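PDB 4R1D: Alpha/beta hydrolase from Pseudomonas aeruginosa PAO1, which probably acts as a lipase effector (Tle4) of the H2 type VI secretion system, binds calcium, and is held in complex with its immunity protein Tli4. Local coordinates for residues A[174-182]-A[522-530]; A[281-289]-A[497-508]. One frame throughout, in Å; residues are numbered along the deposited sequence.

Overall arrangement
The two contacts lie with their centres about 19 Å apart. Interaction 2, about 8 Å from the centre of the chain, is buried; interaction 1, about 23 Å out, is only partly so. In chain order the segments run 174-182, 281-289, 497-508 and 522-530, so interaction 2 falls entirely between the two halves of interaction 1. They share the parallel sheet: segment 281-289 leaves strand 274-280, while segment 497-508 comes shortly before edge strand 515-519, which segment 522-530 follows. Lys522 CD and Thr502 OG1, 3.9 Å apart, bring them into direct packing. Together they tie the loops around the later strands of the hydrolase core, away from the calcium site.

Interaction 1: A[174-182]-A[522-530]; sequences SPPGDQGEE and KGKGQANTK
Asp178 and Gly525 mark the tight point of this contact, with CA atoms 3.8 Å apart. The carbonyl of Asp178, within the 3-10 turn 176-179, accepts from Ala527 N at 2.9 Å; the N-H...O angle of 142° and a donor tilted 26° from the carbonyl plane describe a bent but sound bond. Gly525 opens the type I turn to Asn528 and lays its CA 3.4 Å from Gly177 O; a side chain here would run into Asp178 O, so the close approach depends on glycine. Similarly, Gly180 CA approaches Lys524 O to 3.1 Å, a CA-H...O contact. That oxygen also receives ND2 of Asn528, which comes from above the carbonyl plane and bonds Arg518 O as well, tying the turn to strand 515-519. On the buried flank the amide of Gln179, its chain bent at chi2, rests NE2 3.6 Å from Ala527 CB while the same nitrogen donates to Ser174 OG nearly in its own plane.

The outer side is looser. Gln526 runs extended beside Asp178, and its NE2 makes merely a weak bond to Asp178 OD2 at 3.1 Å, with the amide and carboxylate planes far from coplanar. One water joins Asp178 OD1 to Gln526 N, and another joins Gly180 O to Lys524 N. The arrangement is a type I beta turn docked on a 3-10 turn, two loops meeting beside the edge strand of an alpha/beta-hydrolase sheet.

Interaction 2: A[281-289]-A[497-508]; sequences VQPATGSST and DETVPTDSGQAP
Ser504 reaches from helix 502-505 into the type I turn Pro283-Gly286 and supplies the central hydrogen bonds. Its OG, turned anti to the backbone N (chi1 175°), donates to Gly286 O at 2.7 Å, in the carbonyl plane on a lone pair, and accepts from Thr285 N at 3.2 Å. Thus one hydroxyl both gives to and takes from the turn. A second polar point joins Ser287 OG to Thr499 O, although the modelled separation is too short for its exact length to be trusted. The same OG accepts from Thr289 N at 3.2 Å, a capping bond at the start of helix 289-296. Asp497 OD1 accepts from Thr499 N and Val500 N, an Asx turn and motif that fix its carboxylate. Its OD2 bonds His535 ND1, a pairing consistent with the acid-histidine part of a hydrolase catalytic triad.

Two waters extend the polar links: one donates to both Gln282 O and Gly505 O, the other joins Thr285 OG1 to Asp503 O.

Apolar contacts run alongside. Ala284 CB touches Pro508 CD at 3.6 Å and Ala507 CB at 3.9 Å, while the methyl CG2 of Thr285 also meets Ala507 CB. Val500 CG2 packs on Pro283 CB at 3.7 Å. Val281 CG1 lies 3.4 Å from Asp497 OD2.

The junction sits just past strand 274-280, with Leu260 and Arg263 of helix 258-267 against residues 282-284, and it links that strand's end to the segment with helices 502-505 and 507-510 that leads into edge strand 515-519.

Interaction 1: A[174-182]-A[522-530]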
loop_
_atom_site.group_PDB
_atom_site.type_symbol
_atom_site.label_atom_id
_atom_site.label_comp_id
_atom_site.label_asym_id
_atom_site.label_seq_id
_atom_site.Cartn_x
_atom_site.Cartn_y
_atom_site.Cartn_z
ATOM N N SER A 174 31.941 16.341 9.332
ATOM C CA SER A 174 31.360 16.680 10.628
ATOM C C SER A 174 31.510 15.557 11.669
ATOM O O SER A 174 31.290 14.385 11.366
ATOM C CB SER A 174 29.878 17.048 10.423
ATOM O OG SER A 174 29.290 17.476 11.626
ATOM N N PRO A 175 31.911 15.903 12.908
ATOM C CA PRO A 175 31.901 14.860 13.941
ATOM C C PRO A 175 30.486 14.321 14.098
ATOM O O PRO A 175 29.563 15.114 14.179
ATOM C CB PRO A 175 32.321 15.624 15.199
ATOM C CG PRO A 175 33.180 16.744 14.669
ATOM C CD PRO A 175 32.519 17.157 13.387
ATOM N N PRO A 176 30.313 12.989 14.126
ATOM C CA PRO A 176 28.965 12.411 14.193
ATOM C C PRO A 176 28.124 12.953 15.350
ATOM O O PRO A 176 26.915 13.102 15.199
ATOM C CB PRO A 176 29.231 10.912 14.360
ATOM C CG PRO A 176 30.573 10.698 13.717
ATOM C CD PRO A 176 31.358 11.965 13.962
ATOM N N GLY A 177 28.754 13.276 16.476
ATOM C CA GLY A 177 28.020 13.813 17.609
ATOM C C GLY A 177 27.331 15.128 17.291
ATOM O O GLY A 177 26.244 15.420 17.795
ATOM N N ASP A 178 27.979 15.928 16.453
ATOM C CA ASP A 178 27.440 17.211 16.040
ATOM C C ASP A 178 26.117 16.987 15.301
ATOM O O ASP A 178 25.261 17.873 15.265
ATOM C CB ASP A 178 28.418 17.905 15.093
ATOM C CG ASP A 178 29.623 18.511 15.809
ATOM O OD1 ASP A 178 29.806 18.261 17.013
ATOM O OD2 ASP A 178 30.390 19.240 15.141
ATOM N N GLN A 179 25.981 15.803 14.702
ATOM C CA GLN A 179 24.816 15.446 13.878
ATOM C C GLN A 179 23.775 14.665 14.689
ATOM O O GLN A 179 22.796 14.137 14.137
ATOM C CB GLN A 179 25.246 14.582 12.688
ATOM C CG GLN A 179 26.249 15.230 11.742
ATOM C CD GLN A 179 25.616 16.260 10.824
ATOM O OE1 GLN A 179 24.419 16.196 10.529
ATOM N NE2 GLN A 179 26.423 17.218 10.354
ATOM N N GLY A 180 23.992 14.575 15.996
ATOM C CA GLY A 180 23.047 13.893 16.866
ATOM C C GLY A 180 23.321 12.410 17.080
ATOM O O GLY A 180 22.470 11.703 17.605
ATOM N N GLU A 181 24.506 11.932 16.701
ATOM C CA GLU A 181 24.843 10.511 16.892
ATOM C C GLU A 181 24.926 10.191 18.380
ATOM O O GLU A 181 25.577 10.917 19.130
ATOM C CB GLU A 181 26.160 10.159 16.192
ATOM C CG GLU A 181 26.269 8.690 15.749
ATOM C CD GLU A 181 26.363 7.730 16.906
ATOM O OE1 GLU A 181 27.252 7.939 17.760
ATOM O OE2 GLU A 181 25.555 6.771 16.964
ATOM N N GLU A 182 24.274 9.108 18.798
ATOM C CA GLU A 182 24.101 8.818 20.225
ATOM C C GLU A 182 24.791 7.560 20.758
ATOM O O GLU A 182 24.872 7.385 21.972
ATOM C CB GLU A 182 22.609 8.762 20.585
ATOM C CG GLU A 182 21.853 7.562 19.960
ATOM C CD GLU A 182 20.348 7.666 20.144
ATOM O OE1 GLU A 182 19.910 8.153 21.204
ATOM O OE2 GLU A 182 19.593 7.282 19.220
ATOM N N LYS A 522 15.060 16.463 21.029
ATOM C CA LYS A 522 15.483 15.488 22.037
ATOM C C LYS A 522 16.885 14.933 21.798
ATOM O O LYS A 522 17.373 14.106 22.564
ATOM C CB LYS A 522 14.463 14.346 22.152
ATOM C CG LYS A 522 13.036 14.836 22.366
ATOM C CD LYS A 522 12.034 13.692 22.463
ATOM C CE LYS A 522 12.185 12.884 23.759
ATOM N NZ LYS A 522 11.918 13.727 24.973
ATOM N N GLY A 523 17.524 15.380 20.724
ATOM C CA GLY A 523 18.889 14.992 20.441
ATOM C C GLY A 523 19.855 16.109 20.786
ATOM O O GLY A 523 19.452 17.133 21.346
ATOM N N LYS A 524 21.129 15.916 20.446
ATOM C CA LYS A 524 22.169 16.898 20.745
ATOM C C LYS A 524 22.987 17.219 19.498
ATOM O O LYS A 524 22.800 16.599 18.449
ATOM C CB LYS A 524 23.112 16.361 21.821
ATOM C CG LYS A 524 22.436 15.998 23.142
ATOM C CD LYS A 524 21.840 17.226 23.818
ATOM C CE LYS A 524 21.119 16.847 25.113
ATOM N NZ LYS A 524 20.482 18.023 25.783
ATOM N N GLY A 525 23.908 18.174 19.618
ATOM C CA GLY A 525 24.832 18.469 18.533
ATOM C C GLY A 525 24.611 19.801 17.844
ATOM O O GLY A 525 23.480 20.229 17.614
ATOM N N GLN A 526 25.711 20.470 17.505
ATOM C CA GLN A 526 25.620 21.818 16.961
ATOM C C GLN A 526 25.030 21.883 15.554
ATOM O O GLN A 526 24.590 22.948 15.107
ATOM C CB GLN A 526 26.981 22.535 17.048
ATOM C CG GLN A 526 28.072 21.954 16.170
ATOM C CD GLN A 526 29.389 22.703 16.328
ATOM O OE1 GLN A 526 29.498 23.617 17.146
ATOM N NE2 GLN A 526 30.392 22.315 15.554
ATOM N N ALA A 527 25.013 20.751 14.853
ATOM C CA ALA A 527 24.393 20.681 13.527
ATOM C C ALA A 527 22.980 20.122 13.603
ATOM O O ALA A 527 22.382 19.765 12.582
ATOM C CB ALA A 527 25.243 19.842 12.588
ATOM N N ASN A 528 22.447 20.062 14.819
ATOM C CA ASN A 528 21.158 19.426 15.080
ATOM C C ASN A 528 20.235 20.367 15.860
ATOM O O ASN A 528 19.455 19.922 16.697
ATOM C CB ASN A 528 21.414 18.143 15.877
ATOM C CG ASN A 528 20.195 17.233 15.984
ATOM O OD1 ASN A 528 19.231 17.343 15.229
ATOM N ND2 ASN A 528 20.260 16.303 16.920
ATOM N N THR A 529 20.330 21.668 15.589
ATOM C CA THR A 529 19.555 22.661 16.337
ATOM C C THR A 529 18.215 23.032 15.712
ATOM O O THR A 529 17.383 23.645 16.375
ATOM C CB THR A 529 20.346 23.969 16.561
ATOM O OG1 THR A 529 20.529 24.635 15.303
ATOM C CG2 THR A 529 21.690 23.664 17.189
ATOM N N LYS A 530 18.002 22.685 14.444
ATOM C CA LYS A 530 16.714 22.942 13.810
ATOM C C LYS A 530 15.635 22.037 14.390
ATOM O O LYS A 530 15.928 20.950 14.875
ATOM C CB LYS A 530 16.798 22.714 12.300
ATOM C CG LYS A 530 17.774 23.630 11.580
ATOM C CD LYS A 530 17.381 25.095 11.721
ATOM C CE LYS A 530 18.241 25.985 10.831
ATOM N NZ LYS A 530 19.692 25.821 11.126
HETATM O O HOH W 1 28.144 19.594 19.034
HETATM O O HOH W 2 21.772 13.112 20.026
#

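Interaction 2: A[281-289]-A[497-508]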
loop_
_atom_site.group_PDB
_atom_site.type_symbol
_atom_site.label_atom_id
_atom_site.label_comp_id
_atom_site.label_asym_id
_atom_site.label_seq_id
_atom_site.Cartn_x
_atom_site.Cartn_y
_atom_site.Cartn_z
ATOM N N VAL A 281 14.025 7.184 9.773
ATOM C CA VAL A 281 12.713 7.198 10.426
ATOM C C VAL A 281 11.955 5.871 10.464
ATOM O O VAL A 281 10.749 5.834 10.197
ATOM C CB VAL A 281 11.782 8.325 9.889
ATOM C CG1 VAL A 281 12.448 9.680 10.054
ATOM C CG2 VAL A 281 11.359 8.074 8.411
ATOM N N GLN A 282 12.648 4.797 10.831
ATOM C CA GLN A 282 12.012 3.490 10.910
ATOM C C GLN A 282 11.131 3.421 12.146
ATOM O O GLN A 282 11.584 3.734 13.235
ATOM C CB GLN A 282 13.046 2.366 11.001
ATOM C CG GLN A 282 12.387 0.991 10.951
ATOM C CD GLN A 282 13.350 -0.175 11.101
ATOM O OE1 GLN A 282 14.544 -0.098 10.736
ATOM N NE2 GLN A 282 12.834 -1.274 11.638
ATOM N N PRO A 283 9.877 3.008 11.977
ATOM C CA PRO A 283 9.047 2.677 13.142
ATOM C C PRO A 283 9.367 1.228 13.545
ATOM O O PRO A 283 8.596 0.297 13.266
ATOM C CB PRO A 283 7.630 2.792 12.590
ATOM C CG PRO A 283 7.764 2.380 11.143
ATOM C CD PRO A 283 9.145 2.865 10.705
ATOM N N ALA A 284 10.515 1.061 14.201
ATOM C CA ALA A 284 11.140 -0.239 14.415
ATOM C C ALA A 284 10.230 -1.151 15.209
ATOM O O ALA A 284 10.199 -2.368 14.983
ATOM C CB ALA A 284 12.496 -0.069 15.137
ATOM N N THR A 285 9.476 -0.554 16.128
ATOM C CA THR A 285 8.554 -1.321 16.949
ATOM C C THR A 285 7.116 -0.866 16.704
ATOM O O THR A 285 6.214 -1.197 17.468
ATOM C CB THR A 285 8.901 -1.194 18.445
ATOM O OG1 THR A 285 8.933 0.198 18.812
ATOM C CG2 THR A 285 10.252 -1.845 18.736
ATOM N N GLY A 286 6.899 -0.103 15.632
ATOM C CA GLY A 286 5.543 0.298 15.297
ATOM C C GLY A 286 5.210 1.727 15.682
ATOM O O GLY A 286 6.111 2.515 15.964
ATOM N N SER A 287 3.921 2.064 15.672
ATOM C CA SER A 287 3.481 3.441 15.907
ATOM C C SER A 287 2.043 3.503 16.402
ATOM O O SER A 287 1.129 3.012 15.740
ATOM C CB SER A 287 3.574 4.261 14.618
ATOM O OG SER A 287 3.074 5.568 14.830
ATOM N N SER A 288 1.839 4.141 17.551
ATOM C CA SER A 288 0.496 4.354 18.080
ATOM C C SER A 288 -0.402 5.177 17.135
ATOM O O SER A 288 -1.623 5.217 17.299
ATOM C CB SER A 288 0.574 5.018 19.467
ATOM O OG SER A 288 1.373 6.185 19.405
ATOM N N THR A 289 0.185 5.857 16.152
ATOM C CA THR A 289 -0.659 6.618 15.236
ATOM C C THR A 289 -1.684 5.738 14.528
ATOM O O THR A 289 -2.753 6.218 14.176
ATOM C CB THR A 289 0.138 7.427 14.175
ATOM O OG1 THR A 289 0.824 6.525 13.286
ATOM C CG2 THR A 289 1.121 8.387 14.842
ATOM N N ASP A 497 8.220 12.261 15.046
ATOM C CA ASP A 497 8.325 12.969 13.775
ATOM C C ASP A 497 6.956 13.150 13.120
ATOM O O ASP A 497 6.875 13.385 11.922
ATOM C CB ASP A 497 9.295 12.242 12.830
ATOM C CG ASP A 497 8.752 10.904 12.347
ATOM O OD1 ASP A 497 7.576 10.616 12.629
ATOM O OD2 ASP A 497 9.491 10.148 11.673
ATOM N N GLU A 498 5.898 13.045 13.932
ATOM C CA GLU A 498 4.496 13.168 13.514
ATOM C C GLU A 498 3.868 11.800 13.289
ATOM O O GLU A 498 2.699 11.587 13.603
ATOM C CB GLU A 498 4.305 14.040 12.264
ATOM C CG GLU A 498 4.921 15.419 12.369
ATOM C CD GLU A 498 3.902 16.528 12.351
ATOM O OE1 GLU A 498 2.918 16.427 11.579
ATOM O OE2 GLU A 498 4.102 17.502 13.110
ATOM N N THR A 499 4.654 10.873 12.754
ATOM C CA THR A 499 4.145 9.535 12.464
ATOM C C THR A 499 4.763 8.450 13.339
ATOM O O THR A 499 4.073 7.512 13.732
ATOM C CB THR A 499 4.345 9.169 10.986
ATOM O OG1 THR A 499 3.396 9.891 10.202
ATOM C CG2 THR A 499 4.131 7.668 10.773
ATOM N N VAL A 500 6.053 8.586 13.641
ATOM C CA VAL A 500 6.766 7.624 14.480
ATOM C C VAL A 500 7.131 8.269 15.825
ATOM O O VAL A 500 7.956 9.168 15.874
ATOM C CB VAL A 500 8.053 7.139 13.772
ATOM C CG1 VAL A 500 8.878 6.186 14.662
ATOM C CG2 VAL A 500 7.692 6.454 12.437
ATOM N N PRO A 501 6.502 7.813 16.917
ATOM C CA PRO A 501 6.882 8.358 18.233
ATOM C C PRO A 501 8.329 8.014 18.521
ATOM O O PRO A 501 8.820 6.984 18.077
ATOM C CB PRO A 501 5.972 7.601 19.201
ATOM C CG PRO A 501 4.754 7.284 18.370
ATOM C CD PRO A 501 5.303 6.960 16.994
ATOM N N THR A 502 9.011 8.867 19.270
ATOM C CA THR A 502 10.382 8.591 19.645
ATOM C C THR A 502 10.524 7.193 20.287
ATOM O O THR A 502 11.536 6.520 20.100
ATOM C CB THR A 502 10.910 9.714 20.573
ATOM O OG1 THR A 502 10.688 10.983 19.938
ATOM C CG2 THR A 502 12.397 9.548 20.840
ATOM N N ASP A 503 9.503 6.759 21.034
ATOM C CA ASP A 503 9.466 5.405 21.595
ATOM C C ASP A 503 10.010 4.382 20.603
ATOM O O ASP A 503 10.835 3.542 20.938
ATOM C CB ASP A 503 8.020 4.989 21.914
ATOM C CG ASP A 503 7.445 5.710 23.115
ATOM O OD1 ASP A 503 8.190 5.909 24.094
ATOM O OD2 ASP A 503 6.241 6.064 23.076
ATOM N N SER A 504 9.508 4.468 19.377
ATOM C CA SER A 504 9.790 3.499 18.316
ATOM C C SER A 504 11.031 3.924 17.519
ATOM O O SER A 504 11.868 3.098 17.156
ATOM C CB SER A 504 8.547 3.394 17.406
ATOM O OG SER A 504 8.761 2.553 16.267
ATOM N N GLY A 505 11.158 5.215 17.250
ATOM C CA GLY A 505 12.322 5.702 16.527
ATOM C C GLY A 505 13.656 5.365 17.192
ATOM O O GLY A 505 14.654 5.123 16.517
ATOM N N GLN A 506 13.679 5.349 18.522
ATOM C CA GLN A 506 14.922 5.088 19.238
ATOM C C GLN A 506 15.141 3.598 19.543
ATOM O O GLN A 506 16.133 3.237 20.167
ATOM C CB GLN A 506 14.993 5.919 20.528
ATOM C CG GLN A 506 14.092 5.375 21.626
ATOM C CD GLN A 506 14.135 6.212 22.897
ATOM O OE1 GLN A 506 14.857 7.203 22.982
ATOM N NE2 GLN A 506 13.356 5.810 23.887
ATOM N N ALA A 507 14.235 2.725 19.097
ATOM C CA ALA A 507 14.394 1.297 19.392
ATOM C C ALA A 507 15.695 0.705 18.841
ATOM O O ALA A 507 16.354 -0.093 19.518
ATOM C CB ALA A 507 13.175 0.486 18.929
ATOM N N PRO A 508 16.072 1.079 17.603
ATOM C CA PRO A 508 17.337 0.559 17.072
ATOM C C PRO A 508 18.536 0.948 17.951
ATOM O O PRO A 508 19.409 0.116 18.188
ATOM C CB PRO A 508 17.423 1.208 15.689
ATOM C CG PRO A 508 15.956 1.366 15.271
ATOM C CD PRO A 508 15.285 1.791 16.572
HETATM O O HOH W 3 14.336 4.129 13.898
HETATM O O HOH W 4 9.914 0.910 21.208
#